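Local coordinates for GAF domain-containing protein (Thermoplasma acidophilum, PDB 4MN7), which probably reduces free methionine-R-sulfoxide to methionine, acting as a type II free methionine-R-sulfoxide reductase built on a GAF domain, at residues A[29-34]-A[46-51]; A[61-66]-A[103-108]. The protein carries 1 engineered substitution. All blocks are in the same frame, centred on the assembly; numbering follows the deposited sequence.

Contact 1. Residues A[29-34]-A[46-51]; sequences GFYVLE and EKTDHV
The phenol of Y31 reaches the loop 46-51 with its far end and gives its proton to the backbone O of H50, with OH and O 2.6 Å apart. The hydroxyl lies almost in line with the H50 carbonyl (168° at O), and that oxygen sits in the plane of the ring at its edge. With CG anti to its own carbonyl carbon (chi1 -74°), the ring extends from the strand far enough to span the gap, a reach that suits tyrosine here. A water adds a second link: it donates to Y31 OH over 3.1 Å and lies 2.8 Å from T48 OG1. The loop is itself shaped by an ST turn, in which H50 N donates to T48 OG1 at 3.0 Å and a nearly straight 171°. Van der Waals contact is slight, the T48 methyl CG2 lying 4.1 Å from Y31 OH. A phenylalanine here would probably leave the H50 carbonyl without this donor and the water without its partner on the strand. Strand 27-34 runs between strands 37-44 and 101-110; F30 packs on helix 2-21, whereas Y31 touches L40, E105 and D107 on its way to the loop.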
ATOM      1  N   GLY A  29      -9.229 -11.294   0.688  1.00 32.42           N
ATOM      2  CA  GLY A  29      -9.995 -10.094   0.399  1.00 36.28           C
ATOM      3  C   GLY A  29      -9.910  -8.988   1.418  1.00 33.26           C
ATOM      4  O   GLY A  29      -9.677  -9.227   2.604  1.00 31.76           O
ATOM      5  N   PHE A  30     -10.118  -7.766   0.924  1.00 33.09           N
ATOM      6  CA  PHE A  30     -10.275  -6.627   1.738  1.00 34.28           C
ATOM      7  C   PHE A  30     -11.723  -6.180   1.676  1.00 36.36           C
ATOM      8  O   PHE A  30     -12.258  -5.802   0.578  1.00 33.54           O
ATOM      9  CB  PHE A  30      -9.407  -5.459   1.316  1.00 34.43           C
ATOM     10  CG  PHE A  30      -7.911  -5.607   1.628  1.00 36.76           C
ATOM     11  CD1 PHE A  30      -7.119  -6.502   0.946  1.00 36.61           C
ATOM     12  CD2 PHE A  30      -7.291  -4.777   2.544  1.00 31.69           C
ATOM     13  CE1 PHE A  30      -5.741  -6.602   1.212  1.00 36.39           C
ATOM     14  CE2 PHE A  30      -5.917  -4.858   2.770  1.00 33.83           C
ATOM     15  CZ  PHE A  30      -5.153  -5.789   2.106  1.00 33.66           C
ATOM     16  N   TYR A  31     -12.320  -6.169   2.867  1.00 30.65           N
ATOM     17  CA  TYR A  31     -13.608  -5.576   3.076  1.00 34.34           C
ATOM     18  C   TYR A  31     -13.425  -4.259   3.754  1.00 32.88           C
ATOM     19  O   TYR A  31     -12.605  -4.151   4.670  1.00 31.06           O
ATOM     20  CB  TYR A  31     -14.489  -6.450   3.962  1.00 31.81           C
ATOM     21  CG  TYR A  31     -15.030  -7.673   3.265  1.00 33.81           C
ATOM     22  CD1 TYR A  31     -16.227  -7.613   2.554  1.00 34.20           C
ATOM     23  CD2 TYR A  31     -14.376  -8.880   3.351  1.00 34.82           C
ATOM     24  CE1 TYR A  31     -16.713  -8.706   1.896  1.00 36.62           C
ATOM     25  CE2 TYR A  31     -14.882 -10.004   2.745  1.00 39.44           C
ATOM     26  CZ  TYR A  31     -16.064  -9.908   2.008  1.00 41.11           C
ATOM     27  OH  TYR A  31     -16.569 -11.023   1.375  1.00 32.51           O
ATOM     28  N   VAL A  32     -14.207  -3.265   3.336  1.00 31.18           N
ATOM     29  CA  VAL A  32     -14.075  -1.945   3.917  1.00 31.58           C
ATOM     30  C   VAL A  32     -15.423  -1.462   4.385  1.00 30.68           C
ATOM     31  O   VAL A  32     -16.416  -1.754   3.732  1.00 32.96           O
ATOM     32  CB  VAL A  32     -13.577  -0.935   2.906  1.00 33.05           C
ATOM     33  CG1 VAL A  32     -13.318   0.443   3.599  1.00 31.65           C
ATOM     34  CG2 VAL A  32     -12.343  -1.464   2.191  1.00 36.06           C
ATOM     35  N   LEU A  33     -15.461  -0.723   5.497  1.00 29.97           N
ATOM     36  CA  LEU A  33     -16.732  -0.170   6.006  1.00 32.38           C
ATOM     37  C   LEU A  33     -17.118   1.068   5.247  1.00 32.54           C
ATOM     38  O   LEU A  33     -16.347   2.037   5.186  1.00 29.07           O
ATOM     39  CB  LEU A  33     -16.651   0.190   7.490  1.00 31.03           C
ATOM     40  CG  LEU A  33     -16.626  -0.977   8.471  1.00 33.75           C
ATOM     41  CD1 LEU A  33     -16.129  -0.519   9.842  1.00 39.69           C
ATOM     42  CD2 LEU A  33     -18.037  -1.623   8.605  1.00 32.61           C
ATOM     43  N   GLU A  34     -18.305   1.024   4.633  1.00 32.09           N
ATOM     44  CA  GLU A  34     -18.799   2.089   3.838  1.00 35.92           C
ATOM     45  C   GLU A  34     -20.229   2.247   4.291  1.00 39.90           C
ATOM     46  O   GLU A  34     -20.989   1.295   4.171  1.00 33.15           O
ATOM     47  CB  GLU A  34     -18.698   1.696   2.336  1.00 32.92           C
ATOM     48  CG  GLU A  34     -17.238   1.491   1.912  1.00 36.81           C
ATOM     49  CD  GLU A  34     -17.026   0.991   0.518  1.00 38.49           C
ATOM     50  OE1 GLU A  34     -17.988   1.148  -0.231  1.00 38.80           O
ATOM     51  OE2 GLU A  34     -15.895   0.465   0.152  1.00 36.03           O
ATOM     52  N   GLU A  46     -11.425 -17.298  -6.031  1.00 42.19           N
ATOM     53  CA  GLU A  46     -12.771 -17.554  -6.581  1.00 48.18           C
ATOM     54  C   GLU A  46     -13.766 -16.436  -6.199  1.00 53.80           C
ATOM     55  O   GLU A  46     -13.644 -15.795  -5.139  1.00 49.01           O
ATOM     56  CB  GLU A  46     -13.216 -18.865  -5.943  1.00 56.09           C
ATOM     57  CG  GLU A  46     -14.287 -19.721  -6.574  1.00 65.67           C
ATOM     58  CD  GLU A  46     -14.740 -20.794  -5.570  1.00 69.56           C
ATOM     59  OE1 GLU A  46     -13.969 -21.085  -4.608  1.00 68.61           O
ATOM     60  OE2 GLU A  46     -15.864 -21.323  -5.697  1.00 64.95           O
ATOM     61  N   LYS A  47     -14.773 -16.232  -7.041  1.00 56.60           N
ATOM     62  CA  LYS A  47     -15.822 -15.243  -6.809  1.00 49.75           C
ATOM     63  C   LYS A  47     -16.624 -15.530  -5.594  1.00 46.25           C
ATOM     64  O   LYS A  47     -17.032 -16.670  -5.367  1.00 49.11           O
ATOM     65  CB  LYS A  47     -16.806 -15.211  -7.954  1.00 59.03           C
ATOM     66  CG  LYS A  47     -16.627 -13.995  -8.832  1.00 75.22           C
ATOM     67  CD  LYS A  47     -17.954 -13.610  -9.461  1.00 87.91           C
ATOM     68  CE  LYS A  47     -17.825 -12.364 -10.312  1.00 97.18           C
ATOM     69  NZ  LYS A  47     -18.970 -12.299 -11.266  1.00110.36           N
ATOM     70  N   THR A  48     -16.879 -14.513  -4.788  1.00 39.91           N
ATOM     71  CA  THR A  48     -17.732 -14.742  -3.605  1.00 43.24           C
ATOM     72  C   THR A  48     -19.082 -14.130  -3.869  1.00 39.79           C
ATOM     73  O   THR A  48     -19.192 -13.188  -4.639  1.00 43.24           O
ATOM     74  CB  THR A  48     -17.173 -14.178  -2.284  1.00 44.89           C
ATOM     75  OG1 THR A  48     -18.103 -14.468  -1.195  1.00 40.37           O
ATOM     76  CG2 THR A  48     -16.956 -12.667  -2.355  1.00 43.04           C
ATOM     77  N   ASP A  49     -20.098 -14.675  -3.233  1.00 41.96           N
ATOM     78  CA  ASP A  49     -21.431 -14.083  -3.264  1.00 48.40           C
ATOM     79  C   ASP A  49     -21.601 -12.968  -2.211  1.00 53.57           C
ATOM     80  O   ASP A  49     -22.589 -12.221  -2.250  1.00 51.65           O
ATOM     81  CB  ASP A  49     -22.469 -15.170  -3.007  1.00 54.83           C
ATOM     82  CG  ASP A  49     -22.706 -16.044  -4.232  1.00 60.52           C
ATOM     83  OD1 ASP A  49     -22.792 -15.477  -5.356  1.00 69.15           O
ATOM     84  OD2 ASP A  49     -22.809 -17.286  -4.060  1.00 64.23           O
ATOM     85  N   HIS A  50     -20.647 -12.871  -1.269  1.00 41.29           N
ATOM     86  CA  HIS A  50     -20.773 -11.967  -0.159  1.00 44.88           C
ATOM     87  C   HIS A  50     -19.922 -10.764  -0.371  1.00 41.10           C
ATOM     88  O   HIS A  50     -18.809 -10.673   0.158  1.00 38.55           O
ATOM     89  CB  HIS A  50     -20.416 -12.701   1.119  1.00 46.13           C
ATOM     90  CG  HIS A  50     -21.224 -13.939   1.310  1.00 57.91           C
ATOM     91  ND1 HIS A  50     -20.657 -15.170   1.575  1.00 60.29           N
ATOM     92  CD2 HIS A  50     -22.560 -14.147   1.219  1.00 60.07           C
ATOM     93  CE1 HIS A  50     -21.613 -16.074   1.687  1.00 64.06           C
ATOM     94  NE2 HIS A  50     -22.775 -15.484   1.471  1.00 63.43           N
ATOM     95  N   VAL A  51     -20.469  -9.866  -1.165  1.00 37.65           N
ATOM     96  CA  VAL A  51     -19.833  -8.626  -1.555  1.00 36.83           C
ATOM     97  C   VAL A  51     -20.172  -7.502  -0.586  1.00 35.27           C
ATOM     98  O   VAL A  51     -19.319  -6.641  -0.366  1.00 38.02           O
ATOM     99  CB  VAL A  51     -20.264  -8.262  -2.980  1.00 42.94           C
ATOM    100  CG1 VAL A  51     -19.550  -7.035  -3.469  1.00 44.68           C
ATOM    101  CG2 VAL A  51     -20.008  -9.453  -3.894  1.00 45.13           C
TER
HETATM  102  O   HOH W   1     -16.366 -14.088   0.930  1.00 54.19           O

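Contact 2. Residues A[61-66]-A[103-108]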
ATOM      1  N   SER A  61     -18.115  -9.854  10.265  1.00 37.23           N
ATOM      2  CA  SER A  61     -18.637  -8.801  11.130  1.00 33.65           C
ATOM      3  C   SER A  61     -17.942  -8.791  12.427  1.00 32.97           C
ATOM      4  O   SER A  61     -17.674  -7.713  13.007  1.00 33.17           O
ATOM      5  CB  SER A  61     -20.126  -9.062  11.463  1.00 36.29           C
ATOM      6  OG  SER A  61     -20.793  -9.089  10.264  1.00 38.61           O
ATOM      7  N   LEU A  62     -17.708 -10.003  12.925  1.00 27.83           N
ATOM      8  CA  LEU A  62     -17.157 -10.152  14.261  1.00 38.61           C
ATOM      9  C   LEU A  62     -15.855  -9.370  14.438  1.00 34.13           C
ATOM     10  O   LEU A  62     -15.678  -8.736  15.466  1.00 36.59           O
ATOM     11  CB  LEU A  62     -17.001 -11.637  14.672  1.00 37.34           C
ATOM     12  CG  LEU A  62     -17.060 -11.971  16.148  1.00 51.01           C
ATOM     13  CD1 LEU A  62     -18.393 -11.478  16.699  1.00 52.80           C
ATOM     14  CD2 LEU A  62     -16.894 -13.482  16.398  1.00 50.89           C
ATOM     15  N   ALA A  63     -14.973  -9.382  13.434  1.00 32.94           N
ATOM     16  CA  ALA A  63     -13.669  -8.731  13.609  1.00 33.52           C
ATOM     17  C   ALA A  63     -13.833  -7.228  13.811  1.00 35.32           C
ATOM     18  O   ALA A  63     -13.100  -6.594  14.521  1.00 30.85           O
ATOM     19  CB  ALA A  63     -12.790  -8.990  12.429  1.00 35.77           C
ATOM     20  N   VAL A  64     -14.777  -6.665  13.100  1.00 32.84           N
ATOM     21  CA  VAL A  64     -15.022  -5.258  13.171  1.00 31.91           C
ATOM     22  C   VAL A  64     -15.769  -4.968  14.452  1.00 35.89           C
ATOM     23  O   VAL A  64     -15.500  -3.965  15.064  1.00 32.65           O
ATOM     24  CB  VAL A  64     -15.824  -4.786  11.956  1.00 37.08           C
ATOM     25  CG1 VAL A  64     -16.470  -3.447  12.225  1.00 47.30           C
ATOM     26  CG2 VAL A  64     -14.844  -4.625  10.792  1.00 38.06           C
ATOM     27  N   LEU A  65     -16.685  -5.841  14.872  1.00 33.51           N
ATOM     28  CA  LEU A  65     -17.530  -5.534  16.019  1.00 36.48           C
ATOM     29  C   LEU A  65     -16.698  -5.690  17.285  1.00 36.06           C
ATOM     30  O   LEU A  65     -16.808  -4.894  18.166  1.00 33.87           O
ATOM     31  CB  LEU A  65     -18.732  -6.478  16.089  1.00 35.00           C
ATOM     32  CG  LEU A  65     -19.807  -6.312  15.049  1.00 38.79           C
ATOM     33  CD1 LEU A  65     -20.809  -7.509  15.168  1.00 43.34           C
ATOM     34  CD2 LEU A  65     -20.527  -4.971  15.224  1.00 37.44           C
ATOM     35  N   LYS A  66     -15.856  -6.713  17.354  1.00 33.97           N
ATOM     36  CA  LYS A  66     -14.999  -6.924  18.489  1.00 39.35           C
ATOM     37  C   LYS A  66     -13.744  -6.068  18.358  1.00 37.90           C
ATOM     38  O   LYS A  66     -13.019  -5.962  19.286  1.00 37.80           O
ATOM     39  CB  LYS A  66     -14.472  -8.363  18.544  1.00 43.01           C
ATOM     40  CG  LYS A  66     -15.462  -9.448  18.900  1.00 54.42           C
ATOM     41  CD  LYS A  66     -14.744 -10.641  19.574  1.00 60.63           C
ATOM     42  CE  LYS A  66     -13.562 -11.138  18.756  1.00 70.26           C
ATOM     43  NZ  LYS A  66     -12.751 -12.192  19.417  1.00 78.06           N
ATOM     44  N   ILE A 103     -11.736   0.146  10.327  1.00 33.21           N
ATOM     45  CA  ILE A 103     -12.338   0.741   9.118  1.00 33.48           C
ATOM     46  C   ILE A 103     -12.562  -0.278   8.016  1.00 29.40           C
ATOM     47  O   ILE A 103     -13.052   0.054   6.923  1.00 31.89           O
ATOM     48  CB  ILE A 103     -11.512   1.931   8.603  1.00 31.31           C
ATOM     49  CG1 ILE A 103     -10.065   1.471   8.336  1.00 33.90           C
ATOM     50  CG2 ILE A 103     -11.548   3.028   9.677  1.00 38.73           C
ATOM     51  CD1 ILE A 103      -9.368   2.180   7.206  1.00 34.32           C
ATOM     52  N   GLY A 104     -12.186  -1.496   8.302  1.00 31.68           N
ATOM     53  CA  GLY A 104     -12.246  -2.568   7.365  1.00 30.10           C
ATOM     54  C   GLY A 104     -11.494  -3.764   7.862  1.00 30.79           C
ATOM     55  O   GLY A 104     -11.240  -3.908   9.052  1.00 28.83           O
ATOM     56  N   GLU A 105     -11.223  -4.703   6.961  1.00 30.12           N
ATOM     57  CA  GLU A 105     -10.576  -5.963   7.392  1.00 29.92           C
ATOM     58  C   GLU A 105      -9.930  -6.713   6.275  1.00 28.90           C
ATOM     59  O   GLU A 105     -10.272  -6.509   5.090  1.00 29.93           O
ATOM     60  CB  GLU A 105     -11.647  -6.848   8.062  1.00 31.03           C
ATOM     61  CG  GLU A 105     -12.743  -7.243   7.094  1.00 32.93           C
ATOM     62  CD  GLU A 105     -13.929  -7.917   7.808  1.00 34.39           C
ATOM     63  OE1 GLU A 105     -14.139  -7.705   9.008  1.00 38.80           O
ATOM     64  OE2 GLU A 105     -14.558  -8.741   7.179  1.00 33.59           O
ATOM     65  N   ILE A 106      -9.079  -7.657   6.620  1.00 33.14           N
ATOM     66  CA  ILE A 106      -8.546  -8.621   5.650  1.00 32.27           C
ATOM     67  C   ILE A 106      -9.199  -9.918   6.045  1.00 31.85           C
ATOM     68  O   ILE A 106      -9.095 -10.307   7.180  1.00 32.62           O
ATOM     69  CB  ILE A 106      -7.010  -8.749   5.780  1.00 33.69           C
ATOM     70  CG1 ILE A 106      -6.379  -7.385   5.614  1.00 33.34           C
ATOM     71  CG2 ILE A 106      -6.422  -9.690   4.738  1.00 37.61           C
ATOM     72  CD1 ILE A 106      -4.898  -7.388   5.682  1.00 32.47           C
ATOM     73  N   ASP A 107      -9.845 -10.583   5.078  1.00 29.71           N
ATOM     74  CA  ASP A 107     -10.506 -11.861   5.240  1.00 29.04           C
ATOM     75  C   ASP A 107      -9.808 -12.881   4.408  1.00 27.68           C
ATOM     76  O   ASP A 107      -9.690 -12.725   3.179  1.00 28.66           O
ATOM     77  CB  ASP A 107     -11.963 -11.716   4.755  1.00 28.45           C
ATOM     78  CG  ASP A 107     -12.810 -12.976   4.935  1.00 33.07           C
ATOM     79  OD1 ASP A 107     -12.490 -13.811   5.823  1.00 34.39           O
ATOM     80  OD2 ASP A 107     -13.827 -13.123   4.187  1.00 33.14           O
ATOM     81  N   ILE A 108      -9.344 -13.942   5.054  1.00 31.28           N
ATOM     82  CA  ILE A 108      -8.647 -15.017   4.331  1.00 31.22           C
ATOM     83  C   ILE A 108      -9.233 -16.396   4.660  1.00 30.66           C
ATOM     84  O   ILE A 108      -9.369 -16.774   5.821  1.00 29.59           O
ATOM     85  CB  ILE A 108      -7.149 -15.013   4.719  1.00 32.03           C
ATOM     86  CG1 ILE A 108      -6.538 -13.662   4.451  1.00 32.33           C
ATOM     87  CG2 ILE A 108      -6.394 -16.051   3.936  1.00 36.45           C
ATOM     88  CD1 ILE A 108      -5.063 -13.513   4.869  1.00 36.11           C
TER
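V64 and G104 bring the two backbones nearest each other, their CA atoms 7.0 Å apart, where helix 61-66 lies over strand 103-108. The axes of the two segments approach to 8.5 Å and their N-to-C directions differ by 138°, so the helix runs obliquely and broadly against the strand. Regular helical bonds hold its turns, among them L65 N to S61 O at 2.8 Å. On the strand, I103 and G104 both face V96 of strand 90-98, a classic beta bulge. G104 is almost fully extended there and has no side chain; its carbonyl O is what V64 meets. This is the GAF fold, in which an antiparallel sheet has strands 27-34 and 101-110 at its middle. E105 turns to the face met by helix 59-66, while I106 and I108 pack on helix 118-136 from the other face; GAF domains commonly bind their ligands on the former side. E105 and V64 carry the side-chain contact, crossing at about a right angle. With its first torsion at 63°, E105 holds CG between the backbone N and the carbonyl carbon; from there the chain extends to bring OE1 to 3.6 Å from V64 CG2. The same oxygen lies 3.9 Å from A63 CB, so it meets methyl groups of two successive helical residues. V64 CG2 also approaches G104 O, at 4.1 Å. A small alanine and a beta-branched valine suit this buried surface: the first keeps the helix close, and the second offers a methyl to both the glutamate and the bulge. Further packing comes from either neighbouring strand, A63 and E105 touching V93, and V64 touching L33.

Contacts 1 and 2 meet along the shared edge of strands 27-34 and 101-110, their centres about 11 Å apart. Two probable backbone hydrogen bonds join them, Y31 O to E105 N at 2.7 Å and G29 O to D107 N at 2.8 Å. Y31 thus serves both, its hydroxyl fixed to loop 46-51 and its carbonyl to the strand that helix 61-66 overlies. Its ring also packs beside an acid, CE2 lying 3.6 Å from D107 OD2. Y31, E105 and D107 are therefore clustered on the sheet face met by helix 59-66, consistent with a GAF-type substrate pocket there.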